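Local coordinates for hypothetical protein Atu2144 (Agrobacterium tumefaciens, PDB 2ODF) that is of unknown function but belongs to the N-formylglutamate amidohydrolase family and so is probably a metal-dependent amide-bond hydrolase, at residues Lys102-Asp107 with Ser155-Tyr160; Glu136-Arg141 with Asp217-Val222; Asp229-Glu234 with Ala238-Phe243. All coordinates share one frame; numbering follows the deposited sequence.

Contact 1: residues Lys102-Asp107 with Ser155-Tyr160; sequences KSEIYD and SFTPVY
Glu104 reaches across to Tyr160 and brings one carboxylate oxygen against the ring. The closest approach is from Glu104 OE2 to Tyr160 CD1, at 3.6 Å; the neighbouring ring carbon Tyr160 CE1 is nearly as close to the same oxygen, at 3.8 Å. The carboxylate and ring planes stand 34° apart, and the oxygen approaches obliquely, so this is van der Waals packing against the CD1-CE1 part of the ring without a hydrogen bond. Apart from the tyrosine, Thr157 CG2 comes only to 4.5 Å from Glu104 OE2. Altogether 77 Å² is buried, a light touch at the surface between a hairpin turn and the short strand 159-160.

What puts the carboxylate there is the turn behind it. Ser103 to Tyr106 form a type II' beta turn, and Glu104 takes its first corner with a positive phi of 60°. Two backbone bonds close the hairpin: Tyr106 N to Ser103 O at 2.9 Å, and Ser103 N to Tyr106 O at 2.8 Å. From this corner the glutamate runs extended beyond CG and spans the gap. Tyr160 meets it by turning CG opposite its own backbone N (chi1 -167°), which brings the far part of the side chain nearer the hairpin than its CB direction suggests.

Further out, Glu104 also packs on His55 and Ser103 on Ala56. On the other segment, Thr157 O accepts a hydrogen bond from Arg165, while Ser155 is bonded through its N to Asp59 and through its OG to Pro60 O. A beta hairpin with a two-residue type II' turn thus leans on the chain leaving the C-terminal end of strand 149-156; in alpha/beta proteins, zinc exopeptidase-like enzymes among them, such ends of parallel strands commonly carry active-site loops, which may hold here too.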
ATOM      1  N   LYS A 102      -3.709 -17.956   8.266  1.00 26.50           N
ATOM      2  CA  LYS A 102      -4.065 -19.360   8.073  1.00 27.59           C
ATOM      3  C   LYS A 102      -4.506 -19.589   6.615  1.00 27.72           C
ATOM      4  O   LYS A 102      -5.036 -18.679   5.997  1.00 26.79           O
ATOM      5  CB  LYS A 102      -5.222 -19.717   9.014  1.00 27.96           C
ATOM      6  CG  LYS A 102      -5.252 -21.173   9.459  1.00 30.46           C
ATOM      7  CD  LYS A 102      -6.380 -21.438  10.491  1.00 31.22           C
ATOM      8  CE  LYS A 102      -5.993 -21.001  11.892  1.00 34.96           C
ATOM      9  NZ  LYS A 102      -7.056 -21.344  12.934  1.00 35.94           N
ATOM     10  N   SER A 103      -4.219 -20.776   6.073  1.00 28.33           N
ATOM     11  CA  SER A 103      -4.888 -21.294   4.868  1.00 29.72           C
ATOM     12  C   SER A 103      -5.641 -22.550   5.272  1.00 30.46           C
ATOM     13  O   SER A 103      -5.032 -23.614   5.470  1.00 30.96           O
ATOM     14  CB  SER A 103      -3.896 -21.634   3.758  1.00 29.33           C
ATOM     15  OG  SER A 103      -4.560 -22.318   2.700  1.00 30.45           O
ATOM     16  N   GLU A 104      -6.957 -22.412   5.421  1.00 31.69           N
ATOM     17  CA  GLU A 104      -7.846 -23.501   5.816  1.00 32.37           C
ATOM     18  C   GLU A 104      -7.432 -24.026   7.190  1.00 32.17           C
ATOM     19  O   GLU A 104      -7.472 -23.277   8.161  1.00 32.46           O
ATOM     20  CB  GLU A 104      -7.882 -24.604   4.750  1.00 32.83           C
ATOM     21  CG  GLU A 104      -8.296 -24.111   3.369  1.00 35.04           C
ATOM     22  CD  GLU A 104      -8.702 -25.243   2.451  1.00 35.57           C
ATOM     23  OE1 GLU A 104      -7.951 -26.247   2.378  1.00 40.23           O
ATOM     24  OE2 GLU A 104      -9.772 -25.132   1.808  1.00 40.77           O
ATOM     25  N   ILE A 105      -7.002 -25.280   7.283  1.00 32.00           N
ATOM     26  CA  ILE A 105      -6.553 -25.821   8.576  1.00 31.94           C
ATOM     27  C   ILE A 105      -5.067 -25.542   8.869  1.00 31.51           C
ATOM     28  O   ILE A 105      -4.569 -25.899   9.941  1.00 31.89           O
ATOM     29  CB  ILE A 105      -6.828 -27.355   8.686  1.00 32.19           C
ATOM     30  CG1 ILE A 105      -6.251 -28.108   7.475  1.00 32.49           C
ATOM     31  CG2 ILE A 105      -8.343 -27.598   8.829  1.00 33.95           C
ATOM     32  CD1 ILE A 105      -5.747 -29.533   7.785  1.00 33.30           C
ATOM     33  N   TYR A 106      -4.369 -24.895   7.936  1.00 30.29           N
ATOM     34  CA  TYR A 106      -2.919 -24.706   8.042  1.00 28.91           C
ATOM     35  C   TYR A 106      -2.516 -23.322   8.519  1.00 27.79           C
ATOM     36  O   TYR A 106      -2.760 -22.340   7.837  1.00 26.62           O
ATOM     37  CB  TYR A 106      -2.260 -24.976   6.700  1.00 29.90           C
ATOM     38  CG  TYR A 106      -2.513 -26.376   6.235  1.00 31.03           C
ATOM     39  CD1 TYR A 106      -1.932 -27.451   6.891  1.00 31.17           C
ATOM     40  CD2 TYR A 106      -3.356 -26.630   5.158  1.00 31.76           C
ATOM     41  CE1 TYR A 106      -2.182 -28.748   6.484  1.00 31.50           C
ATOM     42  CE2 TYR A 106      -3.597 -27.928   4.736  1.00 31.79           C
ATOM     43  CZ  TYR A 106      -3.015 -28.974   5.403  1.00 31.55           C
ATOM     44  OH  TYR A 106      -3.248 -30.249   4.979  1.00 32.43           O
ATOM     45  N   ASP A 107      -1.901 -23.276   9.704  1.00 26.14           N
ATOM     46  CA  ASP A 107      -1.244 -22.095  10.207  1.00 24.78           C
ATOM     47  C   ASP A 107      -0.021 -21.726   9.346  1.00 22.99           C
ATOM     48  O   ASP A 107       0.694 -22.598   8.838  1.00 23.08           O
ATOM     49  CB  ASP A 107      -0.823 -22.370  11.642  1.00 25.13           C
ATOM     50  CG  ASP A 107      -0.056 -21.243  12.238  1.00 25.93           C
ATOM     51  OD1 ASP A 107      -0.614 -20.117  12.330  1.00 31.34           O
ATOM     52  OD2 ASP A 107       1.107 -21.475  12.612  1.00 29.09           O
ATOM     53  N   SER A 155      -9.173 -20.154 -10.080  1.00 16.91           N
ATOM     54  CA  SER A 155      -9.656 -21.516  -9.856  1.00 17.07           C
ATOM     55  C   SER A 155      -9.918 -21.731  -8.389  1.00 18.04           C
ATOM     56  O   SER A 155      -9.400 -20.994  -7.508  1.00 17.61           O
ATOM     57  CB  SER A 155      -8.707 -22.610 -10.438  1.00 17.78           C
ATOM     58  OG  SER A 155      -7.500 -22.769  -9.706  1.00 15.76           O
ATOM     59  N   PHE A 156     -10.755 -22.726  -8.123  1.00 19.06           N
ATOM     60  CA  PHE A 156     -11.172 -23.042  -6.784  1.00 19.91           C
ATOM     61  C   PHE A 156     -11.139 -24.535  -6.551  1.00 20.73           C
ATOM     62  O   PHE A 156     -11.251 -25.346  -7.469  1.00 20.27           O
ATOM     63  CB  PHE A 156     -12.550 -22.439  -6.432  1.00 20.39           C
ATOM     64  CG  PHE A 156     -13.703 -22.963  -7.266  1.00 21.05           C
ATOM     65  CD1 PHE A 156     -14.013 -22.388  -8.489  1.00 20.29           C
ATOM     66  CD2 PHE A 156     -14.505 -24.003  -6.798  1.00 21.06           C
ATOM     67  CE1 PHE A 156     -15.105 -22.864  -9.261  1.00 20.39           C
ATOM     68  CE2 PHE A 156     -15.598 -24.485  -7.573  1.00 19.47           C
ATOM     69  CZ  PHE A 156     -15.892 -23.880  -8.791  1.00 19.35           C
ATOM     70  N   THR A 157     -10.933 -24.871  -5.294  1.00 21.67           N
ATOM     71  CA  THR A 157     -10.767 -26.241  -4.853  1.00 22.66           C
ATOM     72  C   THR A 157     -12.132 -26.974  -4.823  1.00 22.81           C
ATOM     73  O   THR A 157     -13.146 -26.405  -4.436  1.00 22.37           O
ATOM     74  CB  THR A 157     -10.065 -26.216  -3.482  1.00 23.08           C
ATOM     75  OG1 THR A 157      -9.412 -27.462  -3.247  1.00 25.88           O
ATOM     76  CG2 THR A 157     -11.044 -25.905  -2.398  1.00 20.84           C
ATOM     77  N   PRO A 158     -12.171 -28.237  -5.285  1.00 23.95           N
ATOM     78  CA  PRO A 158     -13.454 -28.957  -5.293  1.00 25.42           C
ATOM     79  C   PRO A 158     -14.074 -29.256  -3.921  1.00 26.45           C
ATOM     80  O   PRO A 158     -15.282 -29.336  -3.828  1.00 27.37           O
ATOM     81  CB  PRO A 158     -13.133 -30.275  -6.004  1.00 24.79           C
ATOM     82  CG  PRO A 158     -11.809 -30.117  -6.623  1.00 25.32           C
ATOM     83  CD  PRO A 158     -11.080 -29.022  -5.896  1.00 24.07           C
ATOM     84  N   VAL A 159     -13.262 -29.463  -2.886  1.00 28.39           N
ATOM     85  CA  VAL A 159     -13.790 -29.684  -1.528  1.00 29.89           C
ATOM     86  C   VAL A 159     -13.447 -28.484  -0.640  1.00 31.80           C
ATOM     87  O   VAL A 159     -12.273 -28.110  -0.528  1.00 31.91           O
ATOM     88  CB  VAL A 159     -13.220 -30.975  -0.891  1.00 29.78           C
ATOM     89  CG1 VAL A 159     -13.650 -31.085   0.579  1.00 27.38           C
ATOM     90  CG2 VAL A 159     -13.641 -32.211  -1.694  1.00 28.66           C
ATOM     91  N   TYR A 160     -14.476 -27.899  -0.030  1.00 34.51           N
ATOM     92  CA  TYR A 160     -14.325 -26.758   0.869  1.00 36.09           C
ATOM     93  C   TYR A 160     -15.160 -27.003   2.130  1.00 37.28           C
ATOM     94  O   TYR A 160     -16.372 -27.210   2.046  1.00 37.95           O
ATOM     95  CB  TYR A 160     -14.775 -25.457   0.182  1.00 37.71           C
ATOM     96  CG  TYR A 160     -14.364 -24.186   0.911  1.00 37.41           C
ATOM     97  CD1 TYR A 160     -13.029 -23.833   1.011  1.00 39.54           C
ATOM     98  CD2 TYR A 160     -15.320 -23.334   1.483  1.00 40.31           C
ATOM     99  CE1 TYR A 160     -12.641 -22.686   1.663  1.00 40.34           C
ATOM    100  CE2 TYR A 160     -14.942 -22.177   2.145  1.00 39.25           C
ATOM    101  CZ  TYR A 160     -13.597 -21.859   2.231  1.00 40.58           C
ATOM    102  OH  TYR A 160     -13.168 -20.717   2.884  1.00 41.40           O
TER

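Contact 2: residues Glu136-Arg141 with Asp217-Val222; sequences EIIAER and DGLLNV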
ATOM      1  N   GLU A 136      -2.240   1.312 -15.354  1.00 21.09           N
ATOM      2  CA  GLU A 136      -1.480   2.004 -16.405  1.00 21.59           C
ATOM      3  C   GLU A 136      -1.929   1.542 -17.803  1.00 20.52           C
ATOM      4  O   GLU A 136      -2.132   2.364 -18.708  1.00 19.56           O
ATOM      5  CB  GLU A 136       0.021   1.801 -16.188  1.00 21.70           C
ATOM      6  CG  GLU A 136       0.910   2.536 -17.191  1.00 24.73           C
ATOM      7  CD  GLU A 136       2.402   2.336 -16.891  1.00 28.49           C
ATOM      8  OE1 GLU A 136       2.723   1.618 -15.884  1.00 39.54           O
ATOM      9  OE2 GLU A 136       3.233   2.942 -17.626  1.00 37.32           O
ATOM     10  N   ILE A 137      -2.132   0.234 -17.939  1.00 20.36           N
ATOM     11  CA  ILE A 137      -2.592  -0.375 -19.178  1.00 20.20           C
ATOM     12  C   ILE A 137      -4.009   0.106 -19.514  1.00 19.84           C
ATOM     13  O   ILE A 137      -4.302   0.489 -20.655  1.00 19.33           O
ATOM     14  CB  ILE A 137      -2.521  -1.923 -19.089  1.00 20.14           C
ATOM     15  CG1 ILE A 137      -1.037  -2.372 -19.116  1.00 20.88           C
ATOM     16  CG2 ILE A 137      -3.292  -2.555 -20.260  1.00 21.36           C
ATOM     17  CD1 ILE A 137      -0.761  -3.806 -18.730  1.00 20.27           C
ATOM     18  N   ILE A 138      -4.899   0.066 -18.540  1.00 19.78           N
ATOM     19  CA  ILE A 138      -6.261   0.569 -18.751  1.00 20.07           C
ATOM     20  C   ILE A 138      -6.280   2.057 -19.158  1.00 21.33           C
ATOM     21  O   ILE A 138      -6.992   2.423 -20.113  1.00 20.91           O
ATOM     22  CB  ILE A 138      -7.151   0.309 -17.561  1.00 19.36           C
ATOM     23  CG1 ILE A 138      -7.394  -1.192 -17.407  1.00 18.53           C
ATOM     24  CG2 ILE A 138      -8.519   1.093 -17.700  1.00 19.32           C
ATOM     25  CD1 ILE A 138      -8.137  -1.572 -16.109  1.00 18.29           C
ATOM     26  N   ALA A 139      -5.501   2.901 -18.471  1.00 21.63           N
ATOM     27  CA  ALA A 139      -5.427   4.319 -18.817  1.00 23.29           C
ATOM     28  C   ALA A 139      -4.950   4.486 -20.268  1.00 24.44           C
ATOM     29  O   ALA A 139      -5.483   5.277 -21.028  1.00 25.17           O
ATOM     30  CB  ALA A 139      -4.496   5.052 -17.866  1.00 23.65           C
ATOM     31  N   GLU A 140      -3.949   3.714 -20.649  1.00 25.42           N
ATOM     32  CA  GLU A 140      -3.388   3.804 -21.968  1.00 26.52           C
ATOM     33  C   GLU A 140      -4.446   3.403 -23.022  1.00 26.39           C
ATOM     34  O   GLU A 140      -4.668   4.123 -24.015  1.00 26.24           O
ATOM     35  CB  GLU A 140      -2.149   2.924 -22.036  1.00 26.13           C
ATOM     36  CG  GLU A 140      -1.320   3.143 -23.236  1.00 30.34           C
ATOM     37  CD  GLU A 140      -0.054   2.314 -23.212  1.00 31.46           C
ATOM     38  OE1 GLU A 140      -0.149   1.058 -23.036  1.00 36.57           O
ATOM     39  OE2 GLU A 140       1.030   2.936 -23.372  1.00 39.28           O
ATOM     40  N   ARG A 141      -5.109   2.274 -22.799  1.00 26.10           N
ATOM     41  CA  ARG A 141      -6.205   1.843 -23.696  1.00 26.39           C
ATOM     42  C   ARG A 141      -7.271   2.950 -23.843  1.00 26.66           C
ATOM     43  O   ARG A 141      -7.751   3.268 -24.948  1.00 26.68           O
ATOM     44  CB  ARG A 141      -6.834   0.547 -23.175  1.00 25.35           C
ATOM     45  CG  ARG A 141      -5.952  -0.706 -23.222  1.00 24.88           C
ATOM     46  CD  ARG A 141      -5.568  -1.150 -24.611  1.00 25.00           C
ATOM     47  NE  ARG A 141      -4.399  -2.050 -24.596  1.00 26.49           N
ATOM     48  CZ  ARG A 141      -4.440  -3.346 -24.313  1.00 26.27           C
ATOM     49  NH1 ARG A 141      -5.582  -3.933 -24.011  1.00 24.08           N
ATOM     50  NH2 ARG A 141      -3.329  -4.070 -24.324  1.00 28.06           N
ATOM     51  N   ASP A 217     -14.409   3.061 -13.809  1.00 19.62           N
ATOM     52  CA  ASP A 217     -14.405   3.548 -15.163  1.00 19.98           C
ATOM     53  C   ASP A 217     -15.578   3.008 -16.001  1.00 19.29           C
ATOM     54  O   ASP A 217     -15.592   3.198 -17.194  1.00 18.50           O
ATOM     55  CB  ASP A 217     -13.059   3.206 -15.843  1.00 21.06           C
ATOM     56  CG  ASP A 217     -11.950   4.239 -15.539  1.00 24.95           C
ATOM     57  OD1 ASP A 217     -12.234   5.456 -15.424  1.00 31.88           O
ATOM     58  OD2 ASP A 217     -10.781   3.845 -15.457  1.00 29.42           O
ATOM     59  N   GLY A 218     -16.531   2.315 -15.384  1.00 18.64           N
ATOM     60  CA  GLY A 218     -17.730   1.838 -16.088  1.00 18.68           C
ATOM     61  C   GLY A 218     -17.499   0.728 -17.089  1.00 18.80           C
ATOM     62  O   GLY A 218     -18.291   0.517 -18.022  1.00 18.40           O
ATOM     63  N   LEU A 219     -16.402  -0.003 -16.894  1.00 18.10           N
ATOM     64  CA  LEU A 219     -15.958  -0.989 -17.851  1.00 17.42           C
ATOM     65  C   LEU A 219     -16.694  -2.312 -17.643  1.00 17.67           C
ATOM     66  O   LEU A 219     -16.944  -2.727 -16.498  1.00 16.27           O
ATOM     67  CB  LEU A 219     -14.447  -1.232 -17.667  1.00 17.22           C
ATOM     68  CG  LEU A 219     -13.488  -0.058 -17.747  1.00 16.36           C
ATOM     69  CD1 LEU A 219     -12.022  -0.504 -17.491  1.00 17.12           C
ATOM     70  CD2 LEU A 219     -13.590   0.674 -19.065  1.00 17.61           C
ATOM     71  N   LEU A 220     -17.021  -2.977 -18.748  1.00 16.77           N
ATOM     72  CA  LEU A 220     -17.554  -4.317 -18.675  1.00 17.47           C
ATOM     73  C   LEU A 220     -16.525  -5.181 -17.953  1.00 17.17           C
ATOM     74  O   LEU A 220     -15.302  -5.006 -18.109  1.00 16.49           O
ATOM     75  CB  LEU A 220     -17.831  -4.879 -20.077  1.00 17.42           C
ATOM     76  CG  LEU A 220     -18.962  -4.266 -20.920  1.00 19.57           C
ATOM     77  CD1 LEU A 220     -18.954  -4.773 -22.377  1.00 16.18           C
ATOM     78  CD2 LEU A 220     -20.319  -4.537 -20.277  1.00 15.09           C
ATOM     79  N   ASN A 221     -17.008  -6.126 -17.171  1.00 16.97           N
ATOM     80  CA  ASN A 221     -16.110  -6.916 -16.377  1.00 16.67           C
ATOM     81  C   ASN A 221     -16.736  -8.176 -15.857  1.00 16.05           C
ATOM     82  O   ASN A 221     -17.930  -8.267 -15.704  1.00 17.04           O
ATOM     83  CB  ASN A 221     -15.596  -6.082 -15.195  1.00 16.40           C
ATOM     84  CG  ASN A 221     -16.689  -5.653 -14.269  1.00 17.26           C
ATOM     85  OD1 ASN A 221     -17.438  -4.677 -14.540  1.00 19.25           O
ATOM     86  ND2 ASN A 221     -16.792  -6.345 -13.153  1.00 11.98           N
ATOM     87  N   VAL A 222     -15.897  -9.140 -15.555  1.00 16.43           N
ATOM     88  CA  VAL A 222     -16.362 -10.350 -14.913  1.00 16.00           C
ATOM     89  C   VAL A 222     -15.176 -11.040 -14.256  1.00 15.58           C
ATOM     90  O   VAL A 222     -14.031 -10.897 -14.657  1.00 15.71           O
ATOM     91  CB  VAL A 222     -17.048 -11.314 -15.949  1.00 16.68           C
ATOM     92  CG1 VAL A 222     -15.969 -11.947 -16.909  1.00 14.91           C
ATOM     93  CG2 VAL A 222     -17.843 -12.396 -15.257  1.00 17.28           C
TER
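Ile138 and Asp217 mark the closest approach of the two backbones, with CA atoms 9.4 Å apart, a spacing that leaves side chains to make the contact. Residues 136-141 are regular helix, as the bonds from Glu140 N to Glu136 O and from Arg141 N to Ile137 O attest. The other segment comes in as a turn and then straightens into strand; Gly218 bends it with a positive phi of 70°, a conformation that costs a residue without a side chain little.

Ile138 and Leu219 point at each other and meet tip to tip, Ile138 CG2 lying 3.9 Å from Leu219 CD1. In Ile138, CG2, opposite the backbone N, makes the closest approach, while CG1 lies beside that N (chi1 -68°). Asp217 brings a carboxylate to the apolar pair. Its OD2 is 4.2 Å from Ile138 CG2, contact with a methyl group and no more, on the exposed side of an otherwise buried patch.

Around this point, Leu219 also packs on Gln142 of the same helix and on Val150, and Arg141 ties the helix to Thr76 through a hydrogen bond from NH2 to OG1. Further on the chain runs into strand 220-227, and Leu220 and Val222 bond through the backbone to the parallel strand 149-156. Helix 116-143 therefore packs against the approach to strand 220-227, while helix 178-186 touches Leu220 and Val222 and sends Arg178 to bond Gly218 O.

Contact 3: residues Asp229-Glu234 with Ala238-Phe243; sequences DLIANE and AAIAGF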
ATOM      1  N   ASP A 229     -10.086 -29.107 -10.633  1.00 20.49           N
ATOM      2  CA  ASP A 229     -10.018 -30.450 -11.251  1.00 20.85           C
ATOM      3  C   ASP A 229     -10.332 -30.468 -12.744  1.00 21.45           C
ATOM      4  O   ASP A 229      -9.907 -31.378 -13.460  1.00 22.56           O
ATOM      5  CB  ASP A 229     -10.932 -31.443 -10.509  1.00 20.84           C
ATOM      6  CG  ASP A 229     -12.382 -31.050 -10.561  1.00 21.93           C
ATOM      7  OD1 ASP A 229     -12.716 -29.982 -10.034  1.00 21.54           O
ATOM      8  OD2 ASP A 229     -13.197 -31.820 -11.113  1.00 23.12           O
ATOM      9  N   LEU A 230     -11.028 -29.442 -13.224  1.00 21.35           N
ATOM     10  CA  LEU A 230     -11.403 -29.342 -14.619  1.00 21.42           C
ATOM     11  C   LEU A 230     -10.259 -28.804 -15.466  1.00 21.00           C
ATOM     12  O   LEU A 230     -10.318 -28.822 -16.689  1.00 20.45           O
ATOM     13  CB  LEU A 230     -12.630 -28.438 -14.767  1.00 21.42           C
ATOM     14  CG  LEU A 230     -13.911 -28.890 -14.073  1.00 23.62           C
ATOM     15  CD1 LEU A 230     -14.945 -27.741 -14.084  1.00 25.12           C
ATOM     16  CD2 LEU A 230     -14.463 -30.164 -14.715  1.00 24.17           C
ATOM     17  N   ILE A 231      -9.217 -28.296 -14.828  1.00 21.36           N
ATOM     18  CA  ILE A 231      -8.114 -27.708 -15.584  1.00 21.33           C
ATOM     19  C   ILE A 231      -6.769 -28.208 -15.106  1.00 22.12           C
ATOM     20  O   ILE A 231      -5.802 -27.436 -14.981  1.00 21.53           O
ATOM     21  CB  ILE A 231      -8.209 -26.156 -15.585  1.00 21.31           C
ATOM     22  CG1 ILE A 231      -8.260 -25.617 -14.149  1.00 20.39           C
ATOM     23  CG2 ILE A 231      -9.436 -25.711 -16.418  1.00 21.04           C
ATOM     24  CD1 ILE A 231      -8.342 -24.098 -14.055  1.00 20.34           C
ATOM     25  N   ALA A 232      -6.692 -29.519 -14.893  1.00 22.78           N
ATOM     26  CA  ALA A 232      -5.520 -30.106 -14.244  1.00 23.51           C
ATOM     27  C   ALA A 232      -4.398 -30.495 -15.207  1.00 24.33           C
ATOM     28  O   ALA A 232      -3.279 -30.717 -14.766  1.00 25.18           O
ATOM     29  CB  ALA A 232      -5.940 -31.301 -13.394  1.00 24.25           C
ATOM     30  N   ASN A 233      -4.671 -30.590 -16.504  1.00 23.84           N
ATOM     31  CA  ASN A 233      -3.627 -30.847 -17.496  1.00 24.59           C
ATOM     32  C   ASN A 233      -3.847 -29.992 -18.736  1.00 24.56           C
ATOM     33  O   ASN A 233      -4.820 -29.248 -18.806  1.00 23.91           O
ATOM     34  CB  ASN A 233      -3.537 -32.344 -17.842  1.00 25.05           C
ATOM     35  CG  ASN A 233      -4.858 -32.926 -18.279  1.00 25.43           C
ATOM     36  OD1 ASN A 233      -5.492 -32.426 -19.193  1.00 27.12           O
ATOM     37  ND2 ASN A 233      -5.284 -33.998 -17.618  1.00 29.86           N
ATOM     38  N   GLU A 234      -2.938 -30.080 -19.697  1.00 24.93           N
ATOM     39  CA  GLU A 234      -3.009 -29.244 -20.888  1.00 25.89           C
ATOM     40  C   GLU A 234      -4.266 -29.427 -21.726  1.00 25.34           C
ATOM     41  O   GLU A 234      -4.797 -28.456 -22.223  1.00 25.19           O
ATOM     42  CB  GLU A 234      -1.812 -29.454 -21.801  1.00 27.01           C
ATOM     43  CG  GLU A 234      -0.644 -28.548 -21.519  1.00 33.19           C
ATOM     44  CD  GLU A 234       0.428 -29.216 -20.681  1.00 40.15           C
ATOM     45  OE1 GLU A 234       0.123 -30.266 -20.050  1.00 43.86           O
ATOM     46  OE2 GLU A 234       1.575 -28.682 -20.660  1.00 44.70           O
ATOM     47  N   ALA A 238      -7.075 -26.531 -22.385  1.00 20.91           N
ATOM     48  CA  ALA A 238      -7.466 -26.143 -23.752  1.00 20.88           C
ATOM     49  C   ALA A 238      -8.978 -26.241 -23.933  1.00 20.50           C
ATOM     50  O   ALA A 238      -9.606 -25.360 -24.532  1.00 20.82           O
ATOM     51  CB  ALA A 238      -6.743 -27.037 -24.803  1.00 20.88           C
ATOM     52  N   ALA A 239      -9.558 -27.324 -23.429  1.00 19.87           N
ATOM     53  CA  ALA A 239     -10.990 -27.545 -23.522  1.00 19.35           C
ATOM     54  C   ALA A 239     -11.768 -26.415 -22.827  1.00 18.96           C
ATOM     55  O   ALA A 239     -12.605 -25.761 -23.417  1.00 18.05           O
ATOM     56  CB  ALA A 239     -11.360 -28.922 -22.924  1.00 19.52           C
ATOM     57  N   ILE A 240     -11.481 -26.198 -21.558  1.00 18.39           N
ATOM     58  CA  ILE A 240     -12.173 -25.174 -20.778  1.00 18.86           C
ATOM     59  C   ILE A 240     -11.942 -23.775 -21.364  1.00 19.13           C
ATOM     60  O   ILE A 240     -12.879 -22.937 -21.382  1.00 19.38           O
ATOM     61  CB  ILE A 240     -11.786 -25.254 -19.272  1.00 19.13           C
ATOM     62  CG1 ILE A 240     -12.472 -26.467 -18.604  1.00 20.35           C
ATOM     63  CG2 ILE A 240     -12.136 -23.939 -18.522  1.00 17.81           C
ATOM     64  CD1 ILE A 240     -14.047 -26.402 -18.577  1.00 18.63           C
ATOM     65  N   ALA A 241     -10.727 -23.510 -21.849  1.00 19.24           N
ATOM     66  CA  ALA A 241     -10.434 -22.228 -22.517  1.00 19.16           C
ATOM     67  C   ALA A 241     -11.301 -22.012 -23.768  1.00 19.59           C
ATOM     68  O   ALA A 241     -11.740 -20.892 -24.047  1.00 17.77           O
ATOM     69  CB  ALA A 241      -8.954 -22.129 -22.885  1.00 19.61           C
ATOM     70  N   GLY A 242     -11.530 -23.081 -24.534  1.00 19.66           N
ATOM     71  CA  GLY A 242     -12.434 -22.999 -25.686  1.00 19.42           C
ATOM     72  C   GLY A 242     -13.878 -22.773 -25.281  1.00 19.32           C
ATOM     73  O   GLY A 242     -14.573 -21.963 -25.899  1.00 20.75           O
ATOM     74  N   PHE A 243     -14.341 -23.480 -24.257  1.00 19.30           N
ATOM     75  CA  PHE A 243     -15.689 -23.278 -23.750  1.00 19.44           C
ATOM     76  C   PHE A 243     -15.931 -21.810 -23.399  1.00 19.52           C
ATOM     77  O   PHE A 243     -16.963 -21.236 -23.725  1.00 19.60           O
ATOM     78  CB  PHE A 243     -15.948 -24.134 -22.510  1.00 19.83           C
ATOM     79  CG  PHE A 243     -17.287 -23.894 -21.903  1.00 19.07           C
ATOM     80  CD1 PHE A 243     -18.412 -24.521 -22.418  1.00 19.88           C
ATOM     81  CD2 PHE A 243     -17.436 -23.019 -20.849  1.00 19.16           C
ATOM     82  CE1 PHE A 243     -19.666 -24.279 -21.890  1.00 20.18           C
ATOM     83  CE2 PHE A 243     -18.689 -22.771 -20.296  1.00 20.41           C
ATOM     84  CZ  PHE A 243     -19.809 -23.401 -20.820  1.00 20.10           C
TER
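Ile231 and Ile240 make the heart of the apolar packing, their side chains crossing at about a right angle. The gamma methyl Ile231 CG2 nestles against the branch point of its partner, 3.7 Å from Ile240 CB, and it is also within touch of both gamma carbons there. Ile231 CG1 is squeezed between its own N and carbonyl carbon (chi1 56°), which leaves CG2 to face the helix. Leu230 extends the patch: its CB lies 4.3 Å from Ile240 CG1, and the same CG1 rests 3.7 Å from the carbonyl oxygen Leu230 O. Ile226 of strand 220-227 touches both isoleucines, and Val65 of helix 62-73 packs on Ile231.

Asn233 is the N-cap of helix 234-256, its OD1 accepting from the backbone N of Glu236, so the loop that leaves the central sheet is tied to the start of the C-terminal helix. Glu236 bonds back to Ala232 N, and Gln237 reaches Ile231 O, giving the linker two more polar ties to the first turn.

One backbone hydrogen bond joins the segments directly, the first-turn link from Ala238 N to Glu234 O at 3.0 Å. It is fairly straight, 162° at the hydrogen, with the donor tilted 27° from the carbonyl plane. Ala238 CB packs on that same oxygen, 3.5 Å from Glu234 O.

Starting from the N terminus, contact 1 closes a loop from the hairpin 102-107 to the end of strand 149-156, with the whole of helix 116-143 inside it. Contact 2 opens on that helix, within the first loop, and closes only at 217-222, so the two cross; they lie on opposite sides of the chain's centre but reach neighbouring strands of one sheet. Contact 3 comes afterwards, in series with both, as a short local closure between the exit of strand 220-227 and the final helix. It touches contact 1 directly, Pro158 CG lying 3.5 Å from Asp229 OD1 and Ser155 CB 3.9 Å from Ile231 CD1.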